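Local atomic coordinates of leukocyte-associated immunoglobulin-like receptor 1 (Mus musculus, PDB entry 4ESK), a protein that acts as an inhibitory collagen receptor on natural killer, T and B cells, recruiting the phosphatases PTPN6 and PTPN11 once its cytoplasmic tyrosines are phosphorylated. Residues S49-K54 with F65-V70; R43-G48 with H77-Y82; T27-Y32 with K60-F65; L18-G23 with L95-I100. All coordinates share one frame; numbering follows the deposited sequence.

Contact 1: S49-K54 with F65-V70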
loop_
_atom_site.group_PDB
_atom_site.type_symbol
_atom_site.label_atom_id
_atom_site.label_comp_id
_atom_site.label_asym_id
_atom_site.label_seq_id
_atom_site.Cartn_x
_atom_site.Cartn_y
_atom_site.Cartn_z
ATOM N N SER A 49 11.908 4.393 1.487
ATOM C CA SER A 49 11.868 4.703 2.918
ATOM C C SER A 49 10.472 4.579 3.509
ATOM O O SER A 49 9.463 4.574 2.789
ATOM C CB SER A 49 12.468 6.084 3.220
ATOM O OG SER A 49 11.598 7.130 2.850
ATOM N N THR A 50 10.419 4.439 4.836
ATOM C CA THR A 50 9.157 4.315 5.532
ATOM C C THR A 50 8.322 5.578 5.365
ATOM O O THR A 50 8.779 6.701 5.661
ATOM C CB THR A 50 9.363 4.026 7.023
ATOM O OG1 THR A 50 10.169 2.850 7.173
ATOM C CG2 THR A 50 8.036 3.844 7.717
ATOM N N PHE A 51 7.114 5.406 4.851
ATOM C CA PHE A 51 6.173 6.504 4.640
ATOM C C PHE A 51 5.166 6.581 5.783
ATOM O O PHE A 51 4.935 7.643 6.364
ATOM C CB PHE A 51 5.488 6.341 3.271
ATOM C CG PHE A 51 4.526 7.440 2.919
ATOM C CD1 PHE A 51 4.990 8.700 2.563
ATOM C CD2 PHE A 51 3.159 7.214 2.918
ATOM C CE1 PHE A 51 4.095 9.713 2.215
ATOM C CE2 PHE A 51 2.263 8.220 2.584
ATOM C CZ PHE A 51 2.730 9.477 2.232
ATOM N N MET A 52 4.534 5.461 6.105
ATOM C CA MET A 52 3.585 5.377 7.208
ATOM C C MET A 52 3.746 3.979 7.801
ATOM O O MET A 52 4.123 3.037 7.080
ATOM C CB MET A 52 2.135 5.560 6.728
ATOM C CG MET A 52 1.719 6.979 6.378
ATOM S SD MET A 52 0.146 6.983 5.491
ATOM C CE MET A 52 -0.163 8.756 5.418
ATOM N N GLU A 53 3.498 3.854 9.100
ATOM C CA GLU A 53 3.501 2.542 9.734
ATOM C C GLU A 53 2.578 2.450 10.921
ATOM O O GLU A 53 2.160 3.454 11.501
ATOM C CB GLU A 53 4.916 2.104 10.085
ATOM C CG GLU A 53 5.581 2.910 11.177
ATOM C CD GLU A 53 7.049 2.555 11.381
ATOM O OE1 GLU A 53 7.538 1.536 10.847
ATOM O OE2 GLU A 53 7.719 3.332 12.094
ATOM N N LYS A 54 2.225 1.224 11.266
ATOM C CA LYS A 54 1.358 0.967 12.397
ATOM C C LYS A 54 1.373 -0.503 12.767
ATOM O O LYS A 54 1.901 -1.312 12.024
ATOM C CB LYS A 54 -0.084 1.427 12.123
ATOM C CG LYS A 54 -0.780 0.786 10.933
ATOM C CD LYS A 54 -2.274 1.100 10.941
ATOM C CE LYS A 54 -2.912 0.899 9.577
ATOM N NZ LYS A 54 -4.338 1.310 9.541
ATOM N N PHE A 65 -4.211 2.190 4.774
ATOM C CA PHE A 65 -3.630 3.508 4.998
ATOM C C PHE A 65 -4.396 4.486 4.110
ATOM O O PHE A 65 -4.381 4.338 2.897
ATOM C CB PHE A 65 -2.161 3.508 4.597
ATOM C CG PHE A 65 -1.285 2.610 5.431
ATOM C CD1 PHE A 65 -0.610 3.117 6.510
ATOM C CD2 PHE A 65 -1.104 1.275 5.106
ATOM C CE1 PHE A 65 0.206 2.307 7.287
ATOM C CE2 PHE A 65 -0.295 0.452 5.880
ATOM C CZ PHE A 65 0.376 0.976 6.964
ATOM N N GLU A 66 -5.094 5.451 4.703
ATOM C CA GLU A 66 -5.778 6.467 3.917
ATOM C C GLU A 66 -4.846 7.651 3.739
ATOM O O GLU A 66 -4.291 8.161 4.717
ATOM C CB GLU A 66 -7.079 6.932 4.561
ATOM C CG GLU A 66 -7.949 7.706 3.575
ATOM C CD GLU A 66 -9.115 8.413 4.221
ATOM O OE1 GLU A 66 -9.278 8.300 5.453
ATOM O OE2 GLU A 66 -9.881 9.077 3.495
ATOM N N ILE A 67 -4.675 8.058 2.483
ATOM C CA ILE A 67 -3.803 9.139 2.088
ATOM C C ILE A 67 -4.606 10.152 1.272
ATOM O O ILE A 67 -4.894 9.932 0.110
ATOM C CB ILE A 67 -2.623 8.657 1.228
ATOM C CG1 ILE A 67 -1.880 7.502 1.903
ATOM C CG2 ILE A 67 -1.656 9.793 0.954
ATOM C CD1 ILE A 67 -0.816 6.916 0.998
ATOM N N GLY A 68 -4.977 11.271 1.891
ATOM C CA GLY A 68 -5.784 12.259 1.179
ATOM C C GLY A 68 -6.020 13.499 2.017
ATOM O O GLY A 68 -6.061 13.408 3.243
ATOM N N PRO A 69 -6.195 14.657 1.359
ATOM C CA PRO A 69 -6.113 14.886 -0.092
ATOM C C PRO A 69 -4.695 14.855 -0.617
ATOM O O PRO A 69 -3.774 15.408 -0.000
ATOM C CB PRO A 69 -6.710 16.289 -0.254
ATOM C CG PRO A 69 -6.403 16.951 1.038
ATOM C CD PRO A 69 -6.587 15.877 2.072
ATOM N N VAL A 70 -4.500 14.222 -1.766
ATOM C CA VAL A 70 -3.153 14.083 -2.320
ATOM C C VAL A 70 -2.664 15.341 -3.051
ATOM O O VAL A 70 -3.441 16.096 -3.651
ATOM C CB VAL A 70 -2.993 12.857 -3.251
ATOM C CG1 VAL A 70 -3.274 11.568 -2.472
ATOM C CG2 VAL A 70 -3.891 12.976 -4.474
#
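Met52 lays CB against CD1 of the Phe65 ring at 3.7 Å, and the two side chains run past each other in opposite directions. With the methionine chain extended beyond CG (chi2 167°, chi3 173°), SD is carried along the ring in a Met-aromatic contact, 5.3 Å from the centroid and oblique to the ring, while the terminal CE reaches CG1 of Ile67 at 4.1 Å. Phe51, one residue earlier, brings CE2 of its ring to 3.7 Å from CD1 of Ile67. This is packing between the two sheets of an immunoglobulin-like sandwich, strand 49-55 belonging to one and strand 62-67 to the other. Lys54 lies over one face of the Phe65 ring, its CE 4.3 Å from the centroid in a CH-pi contact; NZ beyond it is 5.2 Å from the centroid, a long and at most weak cation-pi attraction, and is hydrogen-bonded to O of Glu64. Further out, a classic beta bulge sets Phe51 and Met52 together opposite Leu44 of strand 41-46, and both residues bond to its backbone, which lets the two consecutive side chains point toward strand 62-67. Ile74 also touches Phe51 and Ile67.

Contact 2: R43-G48 with H77-Y82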
loop_
_atom_site.group_PDB
_atom_site.type_symbol
_atom_site.label_atom_id
_atom_site.label_comp_id
_atom_site.label_asym_id
_atom_site.label_seq_id
_atom_site.Cartn_x
_atom_site.Cartn_y
_atom_site.Cartn_z
ATOM N N ARG A 43 4.200 -1.557 7.386
ATOM C CA ARG A 43 4.618 -0.257 6.910
ATOM C C ARG A 43 4.404 -0.101 5.412
ATOM O O ARG A 43 4.499 -1.063 4.619
ATOM C CB ARG A 43 6.044 0.048 7.301
ATOM C CG ARG A 43 7.144 -0.675 6.564
ATOM C CD ARG A 43 8.472 -0.181 7.129
ATOM N NE ARG A 43 9.648 -0.800 6.527
ATOM C CZ ARG A 43 10.235 -1.925 6.944
ATOM N NH1 ARG A 43 9.759 -2.633 7.964
ATOM N NH2 ARG A 43 11.319 -2.349 6.327
ATOM N N LEU A 44 4.038 1.115 5.061
ATOM C CA LEU A 44 3.969 1.519 3.684
ATOM C C LEU A 44 5.288 2.186 3.388
ATOM O O LEU A 44 5.631 3.199 4.026
ATOM C CB LEU A 44 2.790 2.460 3.507
ATOM C CG LEU A 44 2.352 2.877 2.121
ATOM C CD1 LEU A 44 2.150 1.656 1.216
ATOM C CD2 LEU A 44 1.065 3.662 2.313
ATOM N N GLU A 45 6.035 1.602 2.466
ATOM C CA GLU A 45 7.312 2.139 2.010
ATOM C C GLU A 45 7.051 2.960 0.751
ATOM O O GLU A 45 6.329 2.508 -0.138
ATOM C CB GLU A 45 8.303 1.018 1.696
ATOM C CG GLU A 45 9.721 1.515 1.370
ATOM C CD GLU A 45 10.687 0.414 0.955
ATOM O OE1 GLU A 45 11.493 -0.012 1.798
ATOM O OE2 GLU A 45 10.645 -0.038 -0.221
ATOM N N LYS A 46 7.630 4.158 0.691
ATOM C CA LYS A 46 7.572 4.995 -0.519
ATOM C C LYS A 46 8.981 5.357 -0.922
ATOM O O LYS A 46 9.714 5.921 -0.109
ATOM C CB LYS A 46 6.773 6.266 -0.253
ATOM C CG LYS A 46 6.703 7.278 -1.413
ATOM C CD LYS A 46 5.908 8.499 -0.989
ATOM C CE LYS A 46 5.755 9.520 -2.104
ATOM N NZ LYS A 46 7.063 10.029 -2.614
ATOM N N ASP A 47 9.357 5.038 -2.161
ATOM C CA ASP A 47 10.662 5.408 -2.734
ATOM C C ASP A 47 11.831 4.989 -1.825
ATOM O O ASP A 47 12.736 5.774 -1.563
ATOM C CB ASP A 47 10.708 6.916 -3.018
ATOM C CG ASP A 47 9.639 7.364 -4.000
ATOM O OD1 ASP A 47 9.275 6.562 -4.880
ATOM O OD2 ASP A 47 9.169 8.526 -3.891
ATOM N N GLY A 48 11.775 3.761 -1.323
ATOM C CA GLY A 48 12.841 3.221 -0.481
ATOM C C GLY A 48 12.869 3.603 0.991
ATOM O O GLY A 48 13.786 3.174 1.688
ATOM N N HIS A 77 6.759 5.414 -5.742
ATOM C CA HIS A 77 6.635 3.950 -5.777
ATOM C C HIS A 77 6.366 3.426 -4.399
ATOM O O HIS A 77 7.078 3.792 -3.445
ATOM C CB HIS A 77 7.916 3.317 -6.306
ATOM C CG HIS A 77 8.151 3.570 -7.779
ATOM N ND1 HIS A 77 8.689 4.721 -8.236
ATOM C CD2 HIS A 77 7.892 2.788 -8.898
ATOM C CE1 HIS A 77 8.770 4.682 -9.585
ATOM N NE2 HIS A 77 8.282 3.502 -9.996
ATOM N N TYR A 78 5.369 2.551 -4.280
ATOM C CA TYR A 78 4.878 2.110 -2.991
ATOM C C TYR A 78 4.883 0.602 -2.884
ATOM O O TYR A 78 4.581 -0.090 -3.852
ATOM C CB TYR A 78 3.447 2.571 -2.781
ATOM C CG TYR A 78 3.293 4.071 -2.592
ATOM C CD1 TYR A 78 3.196 4.624 -1.322
ATOM C CD2 TYR A 78 3.252 4.917 -3.692
ATOM C CE1 TYR A 78 3.049 5.994 -1.140
ATOM C CE2 TYR A 78 3.109 6.291 -3.525
ATOM C CZ TYR A 78 3.001 6.812 -2.258
ATOM O OH TYR A 78 2.836 8.167 -2.106
ATOM N N SER A 79 5.233 0.118 -1.694
ATOM C CA SER A 79 5.110 -1.297 -1.382
ATOM C C SER A 79 4.761 -1.459 0.094
ATOM O O SER A 79 5.043 -0.561 0.932
ATOM C CB SER A 79 6.399 -2.032 -1.731
ATOM O OG SER A 79 7.484 -1.518 -0.994
ATOM N N CYS A 80 4.113 -2.574 0.423
ATOM C CA CYS A 80 3.786 -2.889 1.817
ATOM C C CYS A 80 4.850 -3.848 2.374
ATOM O O CYS A 80 5.221 -4.798 1.708
ATOM C CB CYS A 80 2.414 -3.567 1.906
ATOM S SG CYS A 80 1.015 -2.541 1.348
ATOM N N ILE A 81 5.320 -3.606 3.597
ATOM C CA ILE A 81 6.276 -4.506 4.280
ATOM C C ILE A 81 5.703 -4.889 5.640
ATOM O O ILE A 81 5.336 -4.017 6.447
ATOM C CB ILE A 81 7.680 -3.883 4.492
ATOM C CG1 ILE A 81 8.243 -3.396 3.142
ATOM C CG2 ILE A 81 8.581 -4.908 5.190
ATOM C CD1 ILE A 81 9.479 -2.529 3.195
ATOM N N TYR A 82 5.601 -6.192 5.878
ATOM C CA TYR A 82 5.146 -6.725 7.149
ATOM C C TYR A 82 6.385 -7.173 7.898
ATOM O O TYR A 82 7.277 -7.772 7.296
ATOM C CB TYR A 82 4.203 -7.914 6.930
ATOM C CG TYR A 82 2.808 -7.493 6.577
ATOM C CD1 TYR A 82 2.459 -7.249 5.256
ATOM C CD2 TYR A 82 1.839 -7.303 7.564
ATOM C CE1 TYR A 82 1.192 -6.862 4.924
ATOM C CE2 TYR A 82 0.578 -6.875 7.234
ATOM C CZ TYR A 82 0.258 -6.667 5.902
ATOM O OH TYR A 82 -0.997 -6.269 5.592
HETATM O O HOH W 1 6.716 -3.257 9.043
HETATM O O HOH W 2 8.592 1.377 -2.397
#
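Arg43 and Ile81 form an antiparallel hydrogen-bonded pair in the larger sheet of an immunoglobulin-like sandwich, where strand 41-46 runs beside strand 76-84 and its Cys80, half of the intersheet disulfide. Arg43 leaves the backbone with CG between N and the carbonyl carbon (chi1 74°), which lays its otherwise extended chain across Ile81. CB packs against O of Met52 on the neighbouring strand 49-55; CG sits 3.9 Å from CB of Ile81; NE approaches CD1; CZ meets CG2, which lies under one face of the guanidinium; and NH2 ends 3.6 Å from CD1. NH1 turns to a water that donates to the carbonyl O of Ile81. Cutting Arg43 back to an alanine would probably uncover the Ile81 side chain and leave the water without its NH1 donor. Beside Arg43, Glu45 brings OE1 to CD1 of Ile81, and its OE2 is in a salt bridge with Arg91. On the sheet face of Leu44 and Cys80, Lys46 runs alongside Tyr78 with CG over the ring, 4.1 Å from its centroid. Past the last paired residues, OD1 of Asp47 receives the backbone N-H of His77 at 2.9 Å, nearly straight at 171° but from above the carboxylate plane.

Contact 3: T27-Y32 with K60-F65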
loop_
_atom_site.group_PDB
_atom_site.type_symbol
_atom_site.label_atom_id
_atom_site.label_comp_id
_atom_site.label_asym_id
_atom_site.label_seq_id
_atom_site.Cartn_x
_atom_site.Cartn_y
_atom_site.Cartn_z
ATOM N N THR A 27 -6.675 5.184 -0.963
ATOM C CA THR A 27 -6.695 4.154 0.063
ATOM C C THR A 27 -5.733 3.077 -0.378
ATOM O O THR A 27 -5.848 2.560 -1.490
ATOM C CB THR A 27 -8.086 3.529 0.193
ATOM O OG1 THR A 27 -9.055 4.552 0.468
ATOM C CG2 THR A 27 -8.117 2.484 1.312
ATOM N N VAL A 28 -4.776 2.753 0.477
ATOM C CA VAL A 28 -3.806 1.698 0.197
ATOM C C VAL A 28 -4.202 0.544 1.104
ATOM O O VAL A 28 -4.326 0.736 2.327
ATOM C CB VAL A 28 -2.342 2.097 0.506
ATOM C CG1 VAL A 28 -1.383 0.975 0.102
ATOM C CG2 VAL A 28 -1.909 3.381 -0.229
ATOM N N VAL A 29 -4.407 -0.640 0.524
ATOM C CA VAL A 29 -4.821 -1.804 1.292
ATOM C C VAL A 29 -3.638 -2.762 1.212
ATOM O O VAL A 29 -3.364 -3.321 0.158
ATOM C CB VAL A 29 -6.108 -2.464 0.751
ATOM C CG1 VAL A 29 -6.466 -3.724 1.534
ATOM C CG2 VAL A 29 -7.298 -1.492 0.774
ATOM N N CYS A 30 -2.923 -2.905 2.316
ATOM C CA CYS A 30 -1.888 -3.929 2.446
ATOM C C CYS A 30 -2.590 -5.181 2.905
ATOM O O CYS A 30 -3.541 -5.122 3.700
ATOM C CB CYS A 30 -0.843 -3.503 3.480
ATOM S SG CYS A 30 0.080 -2.022 3.055
ATOM N N SER A 31 -2.154 -6.337 2.432
ATOM C CA SER A 31 -2.796 -7.595 2.807
ATOM C C SER A 31 -1.726 -8.677 2.956
ATOM O O SER A 31 -0.702 -8.631 2.280
ATOM C CB SER A 31 -3.839 -7.979 1.747
ATOM O OG SER A 31 -4.511 -9.191 2.056
ATOM N N TYR A 32 -1.955 -9.648 3.831
ATOM C CA TYR A 32 -1.052 -10.778 3.891
ATOM C C TYR A 32 -1.857 -12.018 4.186
ATOM O O TYR A 32 -2.187 -12.283 5.325
ATOM C CB TYR A 32 0.049 -10.565 4.921
ATOM C CG TYR A 32 1.303 -11.377 4.693
ATOM C CD1 TYR A 32 1.342 -12.459 3.798
ATOM C CD2 TYR A 32 2.473 -11.064 5.374
ATOM C CE1 TYR A 32 2.506 -13.158 3.585
ATOM C CE2 TYR A 32 3.639 -11.769 5.177
ATOM C CZ TYR A 32 3.652 -12.823 4.291
ATOM O OH TYR A 32 4.817 -13.522 4.076
ATOM N N LYS A 60 -8.124 -9.090 11.177
ATOM C CA LYS A 60 -8.261 -9.106 9.717
ATOM C C LYS A 60 -6.908 -9.099 9.094
ATOM O O LYS A 60 -5.931 -8.715 9.743
ATOM C CB LYS A 60 -9.179 -8.009 9.161
ATOM C CG LYS A 60 -8.865 -6.572 9.486
ATOM C CD LYS A 60 -9.877 -5.660 8.779
ATOM C CE LYS A 60 -9.572 -4.183 8.959
ATOM N NZ LYS A 60 -8.721 -3.602 7.870
ATOM N N THR A 61 -6.847 -9.570 7.856
ATOM C CA THR A 61 -5.584 -9.769 7.162
ATOM C C THR A 61 -5.264 -8.592 6.237
ATOM O O THR A 61 -4.294 -8.647 5.484
ATOM C CB THR A 61 -5.573 -11.099 6.389
ATOM O OG1 THR A 61 -6.714 -11.191 5.525
ATOM C CG2 THR A 61 -5.581 -12.295 7.365
ATOM N N GLU A 62 -6.100 -7.556 6.268
ATOM C CA GLU A 62 -5.846 -6.333 5.526
ATOM C C GLU A 62 -5.559 -5.193 6.498
ATOM O O GLU A 62 -6.163 -5.107 7.563
ATOM C CB GLU A 62 -7.059 -5.951 4.650
ATOM C CG GLU A 62 -7.327 -6.909 3.503
ATOM C CD GLU A 62 -7.676 -8.334 3.936
ATOM O OE1 GLU A 62 -8.688 -8.541 4.634
ATOM O OE2 GLU A 62 -6.922 -9.259 3.591
ATOM N N ASP A 63 -4.672 -4.306 6.090
ATOM C CA ASP A 63 -4.256 -3.137 6.875
ATOM C C ASP A 63 -4.276 -1.940 5.930
ATOM O O ASP A 63 -3.567 -1.935 4.921
ATOM C CB ASP A 63 -2.848 -3.374 7.386
ATOM C CG ASP A 63 -2.766 -4.552 8.318
ATOM O OD1 ASP A 63 -2.444 -5.661 7.840
ATOM O OD2 ASP A 63 -3.064 -4.391 9.522
ATOM N N GLU A 64 -5.101 -0.946 6.239
ATOM C CA GLU A 64 -5.342 0.146 5.316
ATOM C C GLU A 64 -4.667 1.424 5.753
ATOM O O GLU A 64 -4.598 1.716 6.950
ATOM C CB GLU A 64 -6.821 0.442 5.226
ATOM C CG GLU A 64 -7.641 -0.656 4.616
ATOM C CD GLU A 64 -9.030 -0.188 4.254
ATOM O OE1 GLU A 64 -9.274 1.039 4.236
ATOM O OE2 GLU A 64 -9.879 -1.060 4.009
ATOM N N PHE A 65 -4.211 2.190 4.774
ATOM C CA PHE A 65 -3.630 3.508 4.998
ATOM C C PHE A 65 -4.396 4.486 4.110
ATOM O O PHE A 65 -4.381 4.338 2.897
ATOM C CB PHE A 65 -2.161 3.508 4.597
ATOM C CG PHE A 65 -1.285 2.610 5.431
ATOM C CD1 PHE A 65 -0.610 3.117 6.510
ATOM C CD2 PHE A 65 -1.104 1.275 5.106
ATOM C CE1 PHE A 65 0.206 2.307 7.287
ATOM C CE2 PHE A 65 -0.295 0.452 5.880
ATOM C CZ PHE A 65 0.376 0.976 6.964
#
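OE2 of Glu62 is gripped by two hydroxyls: OG of Ser31, in one of its two modelled conformers, donates at 2.9 Å to the anti lone pair of OE2, and OG1 of Thr61 donates at 2.7 Å from the syn side, 32° out of the carboxylate plane. The glutamate reaches both because its chain bends at chi2 (63°), turning the carboxylate back toward Thr61 and across to Ser31. CG of the same glutamate packs 3.8 Å from CG1 of Val29, whose CG2 lies alongside CG of Glu64. With an alanine at Glu62, the hydroxyls of Ser31 and Thr61 would probably lose their shared acceptor and Val29 the methylene packed against it. Strands 26-31 and 62-67 pair antiparallel, forming the smaller sheet of the immunoglobulin-like sandwich. On their inner face SG of Cys30, disulfide-bonded to Cys80, comes to the edge of the Phe65 ring, 3.8 Å from CE2. Asp63 also points inward, where His36, Tyr82 and the backbone of Glu57 all donate to its carboxylate. The outer face mixes hydroxyl-carboxylate bonds with valine packing, while the inner face sets the disulfide sulfur against an aromatic edge and buries an acid whose oxygens have hydrogen-bond partners.

Contact 4: L18-G23 with L95-I100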
loop_
_atom_site.group_PDB
_atom_site.type_symbol
_atom_site.label_atom_id
_atom_site.label_comp_id
_atom_site.label_asym_id
_atom_site.label_seq_id
_atom_site.Cartn_x
_atom_site.Cartn_y
_atom_site.Cartn_z
ATOM N N LEU A 18 -0.522 3.911 -11.659
ATOM C CA LEU A 18 -1.805 4.578 -11.546
ATOM C C LEU A 18 -1.689 6.089 -11.639
ATOM O O LEU A 18 -0.757 6.675 -11.106
ATOM C CB LEU A 18 -2.456 4.228 -10.204
ATOM C CG LEU A 18 -2.667 2.756 -9.867
ATOM C CD1 LEU A 18 -3.255 2.642 -8.457
ATOM C CD2 LEU A 18 -3.595 2.087 -10.874
ATOM N N MET A 19 -2.672 6.695 -12.299
ATOM C CA MET A 19 -2.847 8.135 -12.360
ATOM C C MET A 19 -3.888 8.536 -11.319
ATOM O O MET A 19 -4.954 7.920 -11.216
ATOM C CB MET A 19 -3.366 8.496 -13.748
ATOM C CG MET A 19 -3.649 9.960 -14.016
ATOM S SD MET A 19 -4.136 10.163 -15.748
ATOM C CE MET A 19 -5.896 10.482 -15.570
ATOM N N ILE A 20 -3.585 9.599 -10.581
ATOM C CA ILE A 20 -4.360 10.032 -9.438
ATOM C C ILE A 20 -4.496 11.548 -9.583
ATOM O O ILE A 20 -3.498 12.208 -9.790
ATOM C CB ILE A 20 -3.588 9.724 -8.123
ATOM C CG1 ILE A 20 -3.232 8.226 -8.024
ATOM C CG2 ILE A 20 -4.372 10.179 -6.901
ATOM C CD1 ILE A 20 -4.432 7.310 -7.879
ATOM N N SER A 21 -5.705 12.086 -9.484
ATOM C CA SER A 21 -5.898 13.539 -9.557
ATOM C C SER A 21 -5.500 14.219 -8.241
ATOM O O SER A 21 -5.846 13.749 -7.174
ATOM C CB SER A 21 -7.365 13.865 -9.854
ATOM O OG SER A 21 -7.824 13.147 -10.985
ATOM N N GLN A 22 -4.818 15.357 -8.325
ATOM C CA GLN A 22 -4.547 16.176 -7.142
ATOM C C GLN A 22 -5.850 16.406 -6.378
ATOM O O GLN A 22 -6.904 16.630 -6.978
ATOM C CB GLN A 22 -3.918 17.516 -7.568
ATOM C CG GLN A 22 -3.244 18.292 -6.452
ATOM C CD GLN A 22 -2.803 19.691 -6.876
ATOM O OE1 GLN A 22 -3.044 20.128 -8.011
ATOM N NE2 GLN A 22 -2.160 20.406 -5.952
ATOM N N GLY A 23 -5.781 16.337 -5.045
ATOM C CA GLY A 23 -6.942 16.504 -4.192
ATOM C C GLY A 23 -7.735 15.227 -3.964
ATOM O O GLY A 23 -8.714 15.242 -3.230
ATOM N N LEU A 95 3.846 -0.673 -6.550
ATOM C CA LEU A 95 2.943 0.081 -7.397
ATOM C C LEU A 95 3.425 1.519 -7.500
ATOM O O LEU A 95 3.945 2.086 -6.542
ATOM C CB LEU A 95 1.522 0.074 -6.860
ATOM C CG LEU A 95 0.839 -1.308 -6.785
ATOM C CD1 LEU A 95 -0.535 -1.171 -6.132
ATOM C CD2 LEU A 95 0.695 -1.878 -8.186
ATOM N N GLU A 96 3.174 2.120 -8.651
ATOM C CA GLU A 96 3.572 3.503 -8.907
ATOM C C GLU A 96 2.349 4.392 -8.935
ATOM O O GLU A 96 1.347 4.053 -9.586
ATOM C CB GLU A 96 4.298 3.586 -10.240
ATOM C CG GLU A 96 4.693 4.998 -10.618
ATOM C CD GLU A 96 5.445 5.087 -11.923
ATOM O OE1 GLU A 96 5.309 4.200 -12.810
ATOM O OE2 GLU A 96 6.177 6.089 -12.066
ATOM N N LEU A 97 2.410 5.517 -8.218
ATOM C CA LEU A 97 1.384 6.548 -8.333
ATOM C C LEU A 97 1.955 7.788 -8.977
ATOM O O LEU A 97 3.066 8.190 -8.649
ATOM C CB LEU A 97 0.835 6.957 -6.990
ATOM C CG LEU A 97 0.251 5.852 -6.137
ATOM C CD1 LEU A 97 -0.297 6.503 -4.892
ATOM C CD2 LEU A 97 -0.846 5.116 -6.909
ATOM N N LYS A 98 1.174 8.394 -9.865
ATOM C CA LYS A 98 1.531 9.679 -10.438
ATOM C C LYS A 98 0.348 10.621 -10.240
ATOM O O LYS A 98 -0.774 10.359 -10.705
ATOM C CB LYS A 98 1.941 9.534 -11.914
ATOM C CG LYS A 98 2.183 10.872 -12.633
ATOM C CD LYS A 98 3.175 11.758 -11.881
ATOM C CE LYS A 98 3.427 13.103 -12.576
ATOM N NZ LYS A 98 4.721 13.703 -12.126
ATOM N N VAL A 99 0.591 11.696 -9.490
ATOM C CA VAL A 99 -0.443 12.660 -9.148
ATOM C C VAL A 99 -0.391 13.759 -10.204
ATOM O O VAL A 99 0.683 14.277 -10.500
ATOM C CB VAL A 99 -0.256 13.248 -7.726
ATOM C CG1 VAL A 99 -1.326 14.306 -7.429
ATOM C CG2 VAL A 99 -0.328 12.131 -6.694
ATOM N N ILE A 100 -1.543 14.078 -10.794
ATOM C CA ILE A 100 -1.580 15.065 -11.888
ATOM C C ILE A 100 -2.435 16.297 -11.559
ATOM O O ILE A 100 -3.494 16.191 -10.918
ATOM C CB ILE A 100 -1.996 14.417 -13.236
ATOM C CG1 ILE A 100 -3.411 13.831 -13.183
ATOM C CG2 ILE A 100 -0.998 13.338 -13.642
ATOM C CD1 ILE A 100 -4.441 14.641 -13.948
#
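Leu18 and Leu97 share the same torsions, each CG anti to its carbonyl carbon (chi1 -56° and -57°) with chi2 extended. Because these torsions match on neighbouring parallel strands, the two leucines extend in step over the same face. CD2 of Leu97 is wedged against both CB and CD1 of Leu18, 3.8 Å from each, and also meets CG1 of Ile20 at 4.1 Å. Val99 reaches past Ile20: its CG2 comes to CB of that residue, and its CG1 rests 3.7 Å from CA of Gln22. On the reverse face the side chains of Met19 and Ile100 cross at a slant, CG of Met19 4.0 Å from CG1 of Ile100. The backbones are joined in parallel register by five hydrogen bonds. The first, from N of Leu18 to O of Glu96, is nearly straight at 175°; the last, from N of Gln22 to O of Ile100, continues the pairing beyond strand 17-21. A parallel pairing of first strand with last is expected where the A' strand of an immunoglobulin domain joins G. Within this chain strand 17-21 is an outermost strand of the five-stranded sheet, while strand 88-100 has strand 76-84 antiparallel on its other side, where Leu97 touches Tyr78.

Overall arrangement
Together the four contacts outline an all-beta immunoglobulin-like sandwich, the Ig-like domain predicted to be the extracellular part of this collagen receptor. Contacts 2 and 4 are pairings within the five-stranded sheet, their centres about 16 Å apart and joined by strands 76-84 and 88-100, which are neighbours. Contact 3 holds together the two-stranded sheet, and contact 1 bridges the sheets, sharing Phe65 with contact 3 and bonding through Phe51 and Met52 to Leu44 of contact 2. Contacts 2 and 3, about 12 Å apart, are tied by the disulfide between Cys80 and Cys30. Along the chain contact 4 encloses the others, pairing the first strand with the last, and contacts 2 and 3 alternate, so the sandwich is sewn together by residues distant in sequence.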